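Long-range contacts in microbial serine proteinases; subtilisin (Bacillus subtilis, PDB 2GKO), which probably hydrolyses peptide bonds with a broad preference, as a cold-adapted, calcium-loaded serine endopeptidase of the subtilisin type: residues Thr6-Lys11 against Ser227-Ala232; Val32-Val37 against Thr73-Ser78; Gly110-Ile115 against Gly143-Ile148; Asn136-Ser141 against Gly247-Ser252; Ala164-Ser169 against Ala185-Ala190. All coordinates share one frame; numbering follows the deposited sequence.

Contact 1 (Thr6-Lys11 against Ser227-Ala232); sequences TPWGIK and SAPGAA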
# COMPACT_ATOMS: atom_id res chain seq x y z
N THR A 6 -10.83 -0.31 -14.84
CA THR A 6 -9.41 -0.17 -14.57
C THR A 6 -9.07 1.30 -14.55
O THR A 6 -8.85 1.94 -15.58
CB THR A 6 -8.59 -0.92 -15.61
OG1 THR A 6 -9.00 -0.51 -16.92
CG2 THR A 6 -8.91 -2.42 -15.52
N PRO A 7 -9.11 1.88 -13.36
CA PRO A 7 -8.67 3.25 -13.15
C PRO A 7 -7.28 3.57 -13.67
O PRO A 7 -6.45 2.68 -13.89
CB PRO A 7 -8.68 3.35 -11.62
CG PRO A 7 -9.81 2.47 -11.24
CD PRO A 7 -9.64 1.28 -12.12
N TRP A 8 -6.99 4.85 -13.85
CA TRP A 8 -5.72 5.26 -14.47
C TRP A 8 -4.51 4.66 -13.79
O TRP A 8 -3.55 4.23 -14.43
CB TRP A 8 -5.59 6.80 -14.57
CG TRP A 8 -5.09 7.48 -13.32
CD1 TRP A 8 -5.86 8.09 -12.37
CD2 TRP A 8 -3.73 7.67 -12.92
NE1 TRP A 8 -5.05 8.62 -11.39
CE2 TRP A 8 -3.74 8.36 -11.69
CE3 TRP A 8 -2.49 7.29 -13.46
CZ2 TRP A 8 -2.57 8.70 -11.01
CZ3 TRP A 8 -1.32 7.62 -12.79
CH2 TRP A 8 -1.38 8.32 -11.57
N GLY A 9 -4.54 4.57 -12.46
CA GLY A 9 -3.39 4.04 -11.77
C GLY A 9 -3.20 2.53 -11.94
O GLY A 9 -2.07 2.05 -11.91
N ILE A 10 -4.31 1.81 -12.12
CA ILE A 10 -4.26 0.39 -12.42
C ILE A 10 -3.65 0.20 -13.81
O ILE A 10 -2.73 -0.57 -13.98
CB ILE A 10 -5.66 -0.26 -12.31
CG1 ILE A 10 -6.20 -0.16 -10.87
CG2 ILE A 10 -5.63 -1.70 -12.74
CD1 ILE A 10 -5.27 -0.65 -9.78
N LYS A 11 -4.16 0.94 -14.79
CA LYS A 11 -3.61 0.90 -16.14
C LYS A 11 -2.15 1.31 -16.12
O LYS A 11 -1.32 0.71 -16.78
CB LYS A 11 -4.40 1.80 -17.09
CG LYS A 11 -5.81 1.32 -17.37
CD LYS A 11 -6.41 2.13 -18.54
CE LYS A 11 -7.75 1.58 -19.02
NZ LYS A 11 -8.89 2.08 -18.22
N SER A 227 7.58 4.57 -6.11
CA SER A 227 6.46 5.43 -6.41
C SER A 227 5.32 4.64 -7.06
O SER A 227 5.53 3.67 -7.78
CB SER A 227 6.92 6.56 -7.34
OG SER A 227 7.95 7.33 -6.75
N ALA A 228 4.09 5.06 -6.80
CA ALA A 228 2.93 4.45 -7.43
C ALA A 228 1.82 5.46 -7.54
O ALA A 228 1.87 6.49 -6.90
CB ALA A 228 2.47 3.23 -6.64
N PRO A 229 0.81 5.19 -8.36
CA PRO A 229 -0.31 6.13 -8.53
C PRO A 229 -1.03 6.48 -7.23
O PRO A 229 -1.46 5.58 -6.51
CB PRO A 229 -1.23 5.39 -9.49
CG PRO A 229 -0.31 4.53 -10.25
CD PRO A 229 0.66 4.01 -9.24
N GLY A 230 -1.16 7.77 -6.94
CA GLY A 230 -1.81 8.21 -5.71
C GLY A 230 -2.73 9.41 -5.79
O GLY A 230 -3.44 9.66 -4.82
N ALA A 231 -2.75 10.12 -6.92
CA ALA A 231 -3.61 11.28 -7.08
C ALA A 231 -4.82 10.92 -7.95
O ALA A 231 -4.68 10.24 -8.97
CB ALA A 231 -2.81 12.47 -7.71
N ALA A 232 -5.99 11.37 -7.53
CA ALA A 232 -7.24 11.16 -8.26
C ALA A 232 -7.51 9.70 -8.54
O ALA A 232 -7.77 9.31 -9.69
CB ALA A 232 -7.24 11.97 -9.52

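Contact 2 (Val32-Val37 against Thr73-Ser78); sequences VLDTGV and THVAGS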
# COMPACT_ATOMS: atom_id res chain seq x y z
N VAL A 32 -4.66 -5.13 5.24
CA VAL A 32 -4.92 -3.72 5.16
C VAL A 32 -5.25 -3.24 6.55
O VAL A 32 -6.34 -3.51 7.10
CB VAL A 32 -6.06 -3.43 4.16
CG1 VAL A 32 -6.40 -1.97 4.16
CG2 VAL A 32 -5.65 -3.89 2.74
N LEU A 33 -4.30 -2.52 7.14
CA LEU A 33 -4.42 -1.99 8.50
C LEU A 33 -4.88 -0.57 8.36
O LEU A 33 -4.15 0.30 7.91
CB LEU A 33 -3.07 -2.08 9.23
CG LEU A 33 -2.76 -3.44 9.86
CD1 LEU A 33 -2.76 -4.59 8.87
CD2 LEU A 33 -1.38 -3.31 10.53
N ASP A 34 -6.14 -0.33 8.70
CA ASP A 34 -6.78 0.93 8.27
C ASP A 34 -8.09 1.14 9.03
O ASP A 34 -8.26 0.60 10.12
CB ASP A 34 -6.95 0.90 6.73
CG ASP A 34 -6.85 2.27 6.09
OD1 ASP A 34 -7.65 3.18 6.48
OD2 ASP A 34 -6.03 2.51 5.18
N THR A 35 -9.05 1.88 8.46
CA THR A 35 -10.31 2.20 9.11
C THR A 35 -11.32 1.07 9.07
O THR A 35 -12.45 1.26 9.49
CB THR A 35 -10.96 3.44 8.47
OG1 THR A 35 -11.23 3.20 7.07
CG2 THR A 35 -10.01 4.62 8.51
N GLY A 36 -10.90 -0.09 8.56
CA GLY A 36 -11.76 -1.25 8.35
C GLY A 36 -12.00 -1.39 6.87
O GLY A 36 -11.44 -0.65 6.08
N VAL A 37 -12.83 -2.36 6.50
CA VAL A 37 -13.23 -2.58 5.11
C VAL A 37 -14.68 -3.03 5.09
O VAL A 37 -15.10 -3.81 5.95
CB VAL A 37 -12.36 -3.65 4.44
CG1 VAL A 37 -12.79 -3.85 2.98
CG2 VAL A 37 -10.88 -3.24 4.50
N THR A 73 -11.60 0.76 2.90
CA THR A 73 -12.26 0.14 1.76
C THR A 73 -11.60 0.58 0.45
O THR A 73 -11.39 -0.25 -0.44
CB THR A 73 -13.77 0.43 1.80
OG1 THR A 73 -14.36 -0.09 3.00
CG2 THR A 73 -14.49 -0.31 0.66
N HIS A 74 -11.27 1.86 0.36
CA HIS A 74 -10.65 2.47 -0.82
C HIS A 74 -9.28 1.83 -1.09
O HIS A 74 -8.96 1.35 -2.19
CB HIS A 74 -10.57 4.01 -0.62
CG HIS A 74 -10.33 4.76 -1.88
ND1 HIS A 74 -9.13 4.74 -2.53
CD2 HIS A 74 -11.15 5.56 -2.62
CE1 HIS A 74 -9.23 5.45 -3.65
NE2 HIS A 74 -10.45 5.94 -3.74
N VAL A 75 -8.48 1.76 -0.04
CA VAL A 75 -7.18 1.15 -0.08
C VAL A 75 -7.24 -0.31 -0.47
O VAL A 75 -6.47 -0.77 -1.31
CB VAL A 75 -6.51 1.37 1.32
CG1 VAL A 75 -5.26 0.56 1.50
CG2 VAL A 75 -6.23 2.87 1.50
N ALA A 76 -8.14 -1.07 0.16
CA ALA A 76 -8.32 -2.47 -0.18
C ALA A 76 -8.67 -2.66 -1.67
O ALA A 76 -8.13 -3.56 -2.32
CB ALA A 76 -9.38 -3.09 0.67
N GLY A 77 -9.49 -1.77 -2.19
CA GLY A 77 -9.92 -1.85 -3.58
C GLY A 77 -8.77 -1.64 -4.55
O GLY A 77 -8.68 -2.33 -5.57
N SER A 78 -7.86 -0.72 -4.25
CA SER A 78 -6.75 -0.49 -5.15
C SER A 78 -5.84 -1.71 -5.14
O SER A 78 -5.25 -2.08 -6.16
CB SER A 78 -5.96 0.78 -4.79
OG SER A 78 -6.76 1.94 -4.94

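Contact 3 (Gly110-Ile115 against Gly143-Ile148); sequences GYADDI and GESSLI. With CA (calcium ion), chain E.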
# COMPACT_ATOMS: atom_id res chain seq x y z
N GLY A 110 -6.55 6.78 15.03
CA GLY A 110 -5.66 5.67 15.39
C GLY A 110 -4.62 5.73 16.49
O GLY A 110 -3.62 6.46 16.40
N TYR A 111 -4.83 4.89 17.50
CA TYR A 111 -3.91 4.73 18.61
C TYR A 111 -2.75 3.80 18.21
O TYR A 111 -2.93 2.75 17.58
CB TYR A 111 -4.64 4.19 19.84
CG TYR A 111 -5.72 5.14 20.32
CD1 TYR A 111 -7.07 4.83 20.16
CD2 TYR A 111 -5.40 6.36 20.89
CE1 TYR A 111 -8.07 5.70 20.57
CE2 TYR A 111 -6.40 7.25 21.31
CZ TYR A 111 -7.73 6.91 21.14
OH TYR A 111 -8.73 7.76 21.54
N ALA A 112 -1.55 4.20 18.60
CA ALA A 112 -0.35 3.45 18.29
C ALA A 112 -0.42 2.02 18.80
O ALA A 112 0.07 1.11 18.13
CB ALA A 112 0.88 4.15 18.84
N ASP A 113 -1.03 1.80 19.96
CA ASP A 113 -1.02 0.45 20.50
C ASP A 113 -1.92 -0.49 19.69
O ASP A 113 -1.61 -1.67 19.57
CB ASP A 113 -1.27 0.34 22.02
CG ASP A 113 -2.39 1.20 22.51
OD1 ASP A 113 -3.35 1.49 21.76
OD2 ASP A 113 -2.39 1.64 23.69
N ASP A 114 -3.02 0.03 19.15
CA ASP A 114 -3.89 -0.76 18.29
C ASP A 114 -3.20 -1.16 17.00
O ASP A 114 -3.31 -2.31 16.57
CB ASP A 114 -5.16 0.02 17.92
CG ASP A 114 -6.06 0.28 19.09
OD1 ASP A 114 -5.86 -0.32 20.17
OD2 ASP A 114 -7.02 1.07 18.99
N ILE A 115 -2.52 -0.20 16.38
CA ILE A 115 -1.77 -0.43 15.15
C ILE A 115 -0.65 -1.45 15.40
O ILE A 115 -0.43 -2.38 14.62
CB ILE A 115 -1.18 0.90 14.61
CG1 ILE A 115 -2.31 1.87 14.20
CG2 ILE A 115 -0.25 0.65 13.43
CD1 ILE A 115 -1.89 3.32 14.14
N GLY A 143 5.92 11.87 13.75
CA GLY A 143 6.63 11.28 14.87
C GLY A 143 6.69 9.77 14.81
O GLY A 143 5.76 9.11 14.32
N GLU A 144 7.79 9.24 15.31
CA GLU A 144 8.02 7.80 15.38
C GLU A 144 7.55 7.19 16.69
O GLU A 144 8.10 7.45 17.76
CB GLU A 144 9.51 7.51 15.20
CG GLU A 144 9.77 6.03 15.11
CD GLU A 144 11.23 5.66 14.92
OE1 GLU A 144 12.10 6.54 14.78
OE2 GLU A 144 11.50 4.44 14.94
N SER A 145 6.55 6.33 16.63
CA SER A 145 6.06 5.60 17.78
C SER A 145 6.90 4.33 17.92
O SER A 145 6.98 3.52 17.01
CB SER A 145 4.58 5.24 17.62
OG SER A 145 4.21 4.16 18.44
N SER A 146 7.55 4.15 19.07
CA SER A 146 8.33 2.93 19.29
C SER A 146 7.43 1.68 19.28
O SER A 146 7.88 0.63 18.87
CB SER A 146 9.14 3.00 20.59
OG SER A 146 8.28 3.21 21.67
N LEU A 147 6.17 1.80 19.71
CA LEU A 147 5.26 0.65 19.66
C LEU A 147 5.11 0.18 18.21
O LEU A 147 5.22 -1.01 17.93
CB LEU A 147 3.89 1.02 20.24
CG LEU A 147 3.82 1.24 21.75
CD1 LEU A 147 2.47 1.80 22.15
CD2 LEU A 147 4.10 -0.09 22.47
N ILE A 148 4.88 1.13 17.30
CA ILE A 148 4.67 0.78 15.91
C ILE A 148 5.98 0.31 15.27
O ILE A 148 6.04 -0.71 14.57
CB ILE A 148 4.07 1.96 15.14
CG1 ILE A 148 2.62 2.19 15.60
CG2 ILE A 148 4.13 1.71 13.63
CD1 ILE A 148 2.03 3.49 15.15
CA CA E . -6.88 -0.42 22.39
O HOH W 1 -5.68 1.70 22.49
O HOH W 2 -7.96 -2.11 21.28
O HOH W 3 -8.34 0.46 24.35

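Contact 4 (Asn136-Ser141 against Gly247-Ser252); sequences NMSLGS and GTSMAS. With PMS (phenylmethanesulfonic acid), chain G.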
# COMPACT_ATOMS: atom_id res chain seq x y z
N ASN A 136 -0.21 -3.58 4.38
CA ASN A 136 -0.35 -2.23 3.88
C ASN A 136 -0.76 -1.28 5.00
O ASN A 136 -1.82 -1.46 5.60
CB ASN A 136 -1.40 -2.17 2.76
CG ASN A 136 -1.47 -0.79 2.15
OD1 ASN A 136 -0.72 -0.49 1.20
ND2 ASN A 136 -2.29 0.08 2.73
N MET A 137 0.05 -0.26 5.26
CA MET A 137 -0.28 0.81 6.21
C MET A 137 -0.35 2.15 5.47
O MET A 137 0.65 2.82 5.25
CB MET A 137 0.70 0.88 7.38
CG MET A 137 0.43 -0.23 8.34
SD MET A 137 1.38 -0.11 9.83
CE MET A 137 2.88 -0.69 9.30
N SER A 138 -1.56 2.50 5.09
CA SER A 138 -1.84 3.77 4.45
C SER A 138 -2.13 4.80 5.53
O SER A 138 -3.25 5.28 5.69
CB SER A 138 -2.99 3.61 3.46
OG SER A 138 -2.54 2.96 2.29
N LEU A 139 -1.09 5.09 6.30
CA LEU A 139 -1.22 5.95 7.45
C LEU A 139 0.16 6.47 7.77
O LEU A 139 1.17 5.91 7.36
CB LEU A 139 -1.87 5.20 8.62
CG LEU A 139 -1.19 3.94 9.13
CD1 LEU A 139 -0.10 4.28 10.13
CD2 LEU A 139 -2.20 2.98 9.77
N GLY A 140 0.21 7.58 8.49
CA GLY A 140 1.50 8.14 8.81
C GLY A 140 1.39 9.23 9.83
O GLY A 140 0.33 9.79 10.06
N SER A 141 2.52 9.52 10.46
CA SER A 141 2.64 10.62 11.39
C SER A 141 4.08 11.11 11.30
O SER A 141 4.97 10.39 10.89
CB SER A 141 2.28 10.12 12.80
OG SER A 141 3.00 10.76 13.83
N GLY A 247 -3.81 10.70 -2.23
CA GLY A 247 -2.94 10.59 -1.07
C GLY A 247 -1.87 9.56 -1.29
O GLY A 247 -2.02 8.69 -2.14
N THR A 248 -0.79 9.63 -0.53
CA THR A 248 0.16 8.51 -0.57
C THR A 248 -0.51 7.24 -0.02
O THR A 248 -0.06 6.15 -0.30
CB THR A 248 1.46 8.81 0.20
OG1 THR A 248 1.18 9.26 1.53
CG2 THR A 248 2.26 9.91 -0.49
N SER A 249 -1.61 7.41 0.71
CA SER A 249 -2.47 6.29 1.12
C SER A 249 -3.00 5.50 -0.05
O SER A 249 -3.32 4.32 0.12
CB SER A 249 -3.67 6.79 1.91
OG SER A 249 -3.28 7.07 3.24
N MET A 250 -3.17 6.17 -1.20
CA MET A 250 -3.69 5.54 -2.42
C MET A 250 -2.57 4.84 -3.19
O MET A 250 -2.81 3.83 -3.87
CB MET A 250 -4.34 6.60 -3.32
CG MET A 250 -5.73 7.08 -2.87
SD MET A 250 -5.83 7.89 -1.21
CE MET A 250 -6.42 6.51 -0.22
N ALA A 251 -1.36 5.36 -3.06
CA ALA A 251 -0.17 4.80 -3.74
C ALA A 251 0.25 3.50 -3.10
O ALA A 251 0.58 2.54 -3.78
CB ALA A 251 0.97 5.83 -3.71
N SER A 252 0.30 3.49 -1.77
CA SER A 252 0.72 2.33 -1.02
C SER A 252 0.03 1.03 -1.48
O SER A 252 0.73 0.07 -1.75
CB SER A 252 0.53 2.59 0.49
OG SER A 252 1.10 1.53 1.27
C PMS G . -3.96 9.02 4.63
S PMS G . -2.61 8.55 3.74
C1 PMS G . -5.21 9.19 3.79
C2 PMS G . -5.54 10.42 3.23
C3 PMS G . -6.71 10.58 2.48
C4 PMS G . -7.57 9.51 2.32
C5 PMS G . -7.28 8.28 2.90
C6 PMS G . -6.10 8.13 3.64
O2S PMS G . -1.47 8.61 4.64
O1S PMS G . -2.60 9.40 2.56

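Contact 5 (Ala164-Ser169 against Ala185-Ala190); sequences AAAGNS and AVAVAA. With NA (sodium ion), chain F; PMS (phenylmethanesulfonic acid), chain G.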
# COMPACT_ATOMS: atom_id res chain seq x y z
N ALA A 164 4.03 0.98 3.14
CA ALA A 164 3.39 2.12 3.78
C ALA A 164 3.42 3.37 2.93
O ALA A 164 4.32 3.58 2.13
CB ALA A 164 4.07 2.41 5.11
N ALA A 165 2.46 4.24 3.18
CA ALA A 165 2.44 5.56 2.60
C ALA A 165 3.69 6.36 3.01
O ALA A 165 4.07 6.35 4.18
CB ALA A 165 1.22 6.29 3.08
N ALA A 166 4.25 7.13 2.09
CA ALA A 166 5.37 8.01 2.44
C ALA A 166 4.92 9.16 3.34
O ALA A 166 5.68 9.59 4.18
CB ALA A 166 6.06 8.55 1.18
N GLY A 167 3.66 9.59 3.16
CA GLY A 167 3.11 10.75 3.83
C GLY A 167 2.68 11.81 2.84
O GLY A 167 3.07 11.84 1.67
N ASN A 168 1.85 12.72 3.33
CA ASN A 168 1.27 13.78 2.51
C ASN A 168 1.76 15.17 2.93
O ASN A 168 1.01 16.13 2.82
CB ASN A 168 -0.25 13.74 2.62
CG ASN A 168 -0.86 12.48 2.07
OD1 ASN A 168 -0.23 11.72 1.36
ND2 ASN A 168 -2.13 12.28 2.38
N SER A 169 3.02 15.29 3.35
CA SER A 169 3.55 16.52 3.93
C SER A 169 4.61 17.16 3.01
O SER A 169 5.37 18.02 3.44
CB SER A 169 4.17 16.22 5.29
OG SER A 169 3.20 15.78 6.19
N ALA A 185 10.15 -0.77 6.46
CA ALA A 185 8.91 -0.46 5.73
C ALA A 185 9.23 0.13 4.36
O ALA A 185 10.14 0.90 4.23
CB ALA A 185 8.06 0.51 6.53
N VAL A 186 8.47 -0.26 3.34
CA VAL A 186 8.62 0.29 2.01
C VAL A 186 7.77 1.55 1.92
O VAL A 186 6.53 1.47 1.88
CB VAL A 186 8.17 -0.73 0.94
CG1 VAL A 186 8.17 -0.12 -0.45
CG2 VAL A 186 9.03 -1.96 0.98
N ALA A 187 8.41 2.71 1.88
CA ALA A 187 7.70 3.98 1.78
C ALA A 187 7.38 4.25 0.33
O ALA A 187 8.27 4.32 -0.51
CB ALA A 187 8.52 5.12 2.33
N VAL A 188 6.10 4.46 0.04
CA VAL A 188 5.61 4.67 -1.30
C VAL A 188 5.15 6.12 -1.54
O VAL A 188 4.26 6.65 -0.84
CB VAL A 188 4.43 3.72 -1.59
CG1 VAL A 188 4.00 3.86 -3.08
CG2 VAL A 188 4.82 2.30 -1.29
N ALA A 189 5.79 6.77 -2.51
CA ALA A 189 5.41 8.11 -2.97
C ALA A 189 4.25 8.05 -3.94
O ALA A 189 4.03 7.02 -4.60
CB ALA A 189 6.58 8.80 -3.63
N ALA A 190 3.53 9.17 -4.06
CA ALA A 190 2.35 9.26 -4.91
C ALA A 190 2.68 9.94 -6.20
O ALA A 190 3.18 11.06 -6.22
CB ALA A 190 1.23 10.03 -4.25
NA NA F . 11.10 2.91 4.78
C PMS G . -3.96 9.02 4.63
S PMS G . -2.61 8.55 3.74
C1 PMS G . -5.21 9.19 3.79
C2 PMS G . -5.54 10.42 3.23
C3 PMS G . -6.71 10.58 2.48
C4 PMS G . -7.57 9.51 2.32
C5 PMS G . -7.28 8.28 2.90
C6 PMS G . -6.10 8.13 3.64
O2S PMS G . -1.47 8.61 4.64
O1S PMS G . -2.60 9.40 2.56
O HOH W 4 11.30 3.05 2.42
O HOH W 5 12.94 4.40 4.75

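Contact 1 (Thr6-Lys11 against Ser227-Ala232)
The indole of W8 and the ring of P229 meet at an oblique angle, the proline coming in over one face of the six-membered ring. P229 CB lies 4.0 Å from the centroid of that ring and 27° off its normal, a CH-pi contact whose nearest carbon pair is W8 CH2 and P229 CB at 3.6 Å. The edge of the same indole does different work. Its NE1 donates to A231 O at 2.9 Å, and the acceptor sits only 4° out of the ring plane, although the bond is noticeably bent at the hydrogen. A second, weak bond runs from W8 NE1 to A232 O at 3.3 Å, so one donor is shared between two successive carbonyls. In this way the N-terminal helix 8-14 of the subtilase is pinned to the end of strand 226-229, where the chain leaves the main sheet. W8 points its ring across the gap because CG stands between the backbone N and the carbonyl carbon (chi1 83°). Next in the helix, G9 brings bare backbone close to the proline, G9 CA resting 3.4 Å from P229 CB. H254 of helix 248-265 touches both I10 and P229.

Contact 2 (Val32-Val37 against Thr73-Ser78)
The carboxylate of D34 meets the helix through V75: its OD2 stands 3.7 Å from V75 CG2, with the methyl oblique to the plane of the group. At the other oxygen, OD1 accepts from T35 N at 2.8 Å through its anti lone pair, a bond that helps fix how the carboxylate is turned. This is the core of the subtilase fold, where strand 29-34, in the parallel part of the main sheet, runs nearly antiparallel to helix 71-80 (160°), the short axes passing 8.9 Å apart. D34 and the nearby H71 are consistent with the aspartate and histidine of the catalytic triad known from this family. Next to the carboxylate, valine and alanine side chains do most of the packing. V75 has CG1 anti to the backbone N (chi1 169°), which sends that methyl to V32 CG1 at 3.8 Å and leaves CG2 for the aspartate. A76 CB touches both other valines, 4.3 Å from V32 CG2 and 4.1 Å from V37 CG2. No hydrogen bond joins the segments here. T73 turns its hydroxyl to D67 and to the backbone N of N38, both outside the segments; along the way T73 OG1 passes 3.5 Å from V37 CA.

Contact 3 (Gly110-Ile115 against Gly143-Ile148)
Two helices of the alpha/beta subtilase fold, 112-129 and 146-157, come together here by their first turns; the second of them is the helix of a right-handed beta-alpha-beta crossover from strand 133-137 to strand 161-165. A112, I115 and I148 make the centre of the contact. I148 has CG1 anti to its carbonyl carbon (chi1 -70°), which brings the end of a side chain that starts off at an angle over to the neighbouring helix: CG1 reaches I115 CG2 at 3.9 Å while CD1 lies 3.9 Å from A112 CB. The two isoleucines pass each other at a slant. Towards the surface, L147 CD1 closes against D113 CB at 4.0 Å. S145 serves twice. As N-cap of helix 146-157 its OG accepts a weak but fairly straight bond from I148 N (3.3 Å, 164°), and that same oxygen sits 3.4 Å from A112 CB, so the cap is covered by a methyl group. Beyond the helix contact, the acidic residues that follow A112 serve a calcium ion. D113 takes part only indirectly, OD1 accepting from a water that itself ligates the metal, whereas D114 OD1 binds the calcium directly at 2.4 Å.

Contact 4 (Asn136-Ser141 against Gly247-Ser252)
At the active site the end of strand 133-137 faces the N-terminal end of the 248-265 region, and S138 and S249 come together next to a bound inhibitor. S249 OG is joined covalently to the sulfur of phenylmethanesulfonic acid, 1.7 Å away, as expected of the nucleophilic serine of a subtilisin. Chi1 of S249 (-79°) holds OG beside its own backbone N, and that N-H then reaches back to the sulfonyl oxygen O1S of the inhibitor at 2.9 Å (142°). From the opposite segment the carbonyl S138 O approaches S249 OG to 3.0 Å; both are acceptors, since the esterified oxygen has no proton to give. S138 OG probably donates to S249 O, though the position of that carbonyl is less certain. The same S138 OG also lies 3.6 Å from S252 CB. The chain at S138 makes an inverse gamma turn, with L139 N weakly bonded to M137 O, before it runs on along the inhibitor. M250, bent at chi2 and chi3, brings CE within 3.7 Å of carbon C5 in the inhibitor's phenyl ring. The S-L-G sequence beside a sulfonylated serine is consistent with the specificity pocket and nucleophile of the subtilisin family.

Contact 5 (Ala164-Ser169 against Ala185-Ala190)
A166 N is bonded to V188 O from well above the carbonyl plane, 43° out of it, at 3.0 Å: segment 164-169 has already left its strand, yet its backbone still gives one more bond to the neighbouring strand. Before that point the pairing is that of parallel strands. A164 N donates to V186 O at 2.8 Å, and V188 N returns to A164 O at 2.9 Å, so A164 is held through both its N-H and its carbonyl. A187 CA adds a CA-H...O contact to that same A164 O. The side chains here are small: A164 and A187 send their methyls to one face of the sheet, A166 CB stands 4.4 Å from A187 CB, and A166 CB also rests 3.3 Å from V188 O. V188 turns CG2 beside its backbone N, where it lies alongside A164 O.

Each end of the pairing leads to a bound group. A185 O coordinates a sodium ion at 2.3 Å, a site shared with the carbonyls of G180 and L182. A water on the sodium accepts from A187 N. At the other end the loop swings to the inhibitor, where N168 ND2 donates to sulfonyl oxygen O1S at 2.9 Å (133°). N168 OD1 and G167 N both bond to T248 OG1, which probably helps to hold this amide in place. A side-chain amide delivered to a sulfonyl oxygen by the loop after a central parallel strand is consistent with the oxyanion hole of the subtilisin fold.

How the contacts relate
From the N terminus, helix 8-14 opens the widest loop, closed by contact 1 only at strand 226-229. Nested within it, contact 2 closes first, joining strand 29-34 to helix 71-80. Contact 3 follows in series and pairs two helix starts; contact 4 begins inside its loop, at strand 133-137, so the two cross. Contact 4 closes at helix 248-265, beyond the end of contact 1, and therefore crosses that as well. Contact 5 is short and nested inside both. Strands 29-34, 133-137, 161-165, 186-192 and 226-229, successive neighbours in one sheet, link contacts 2, 4, 5 and 1, while contacts 4 and 5 share the inhibitor.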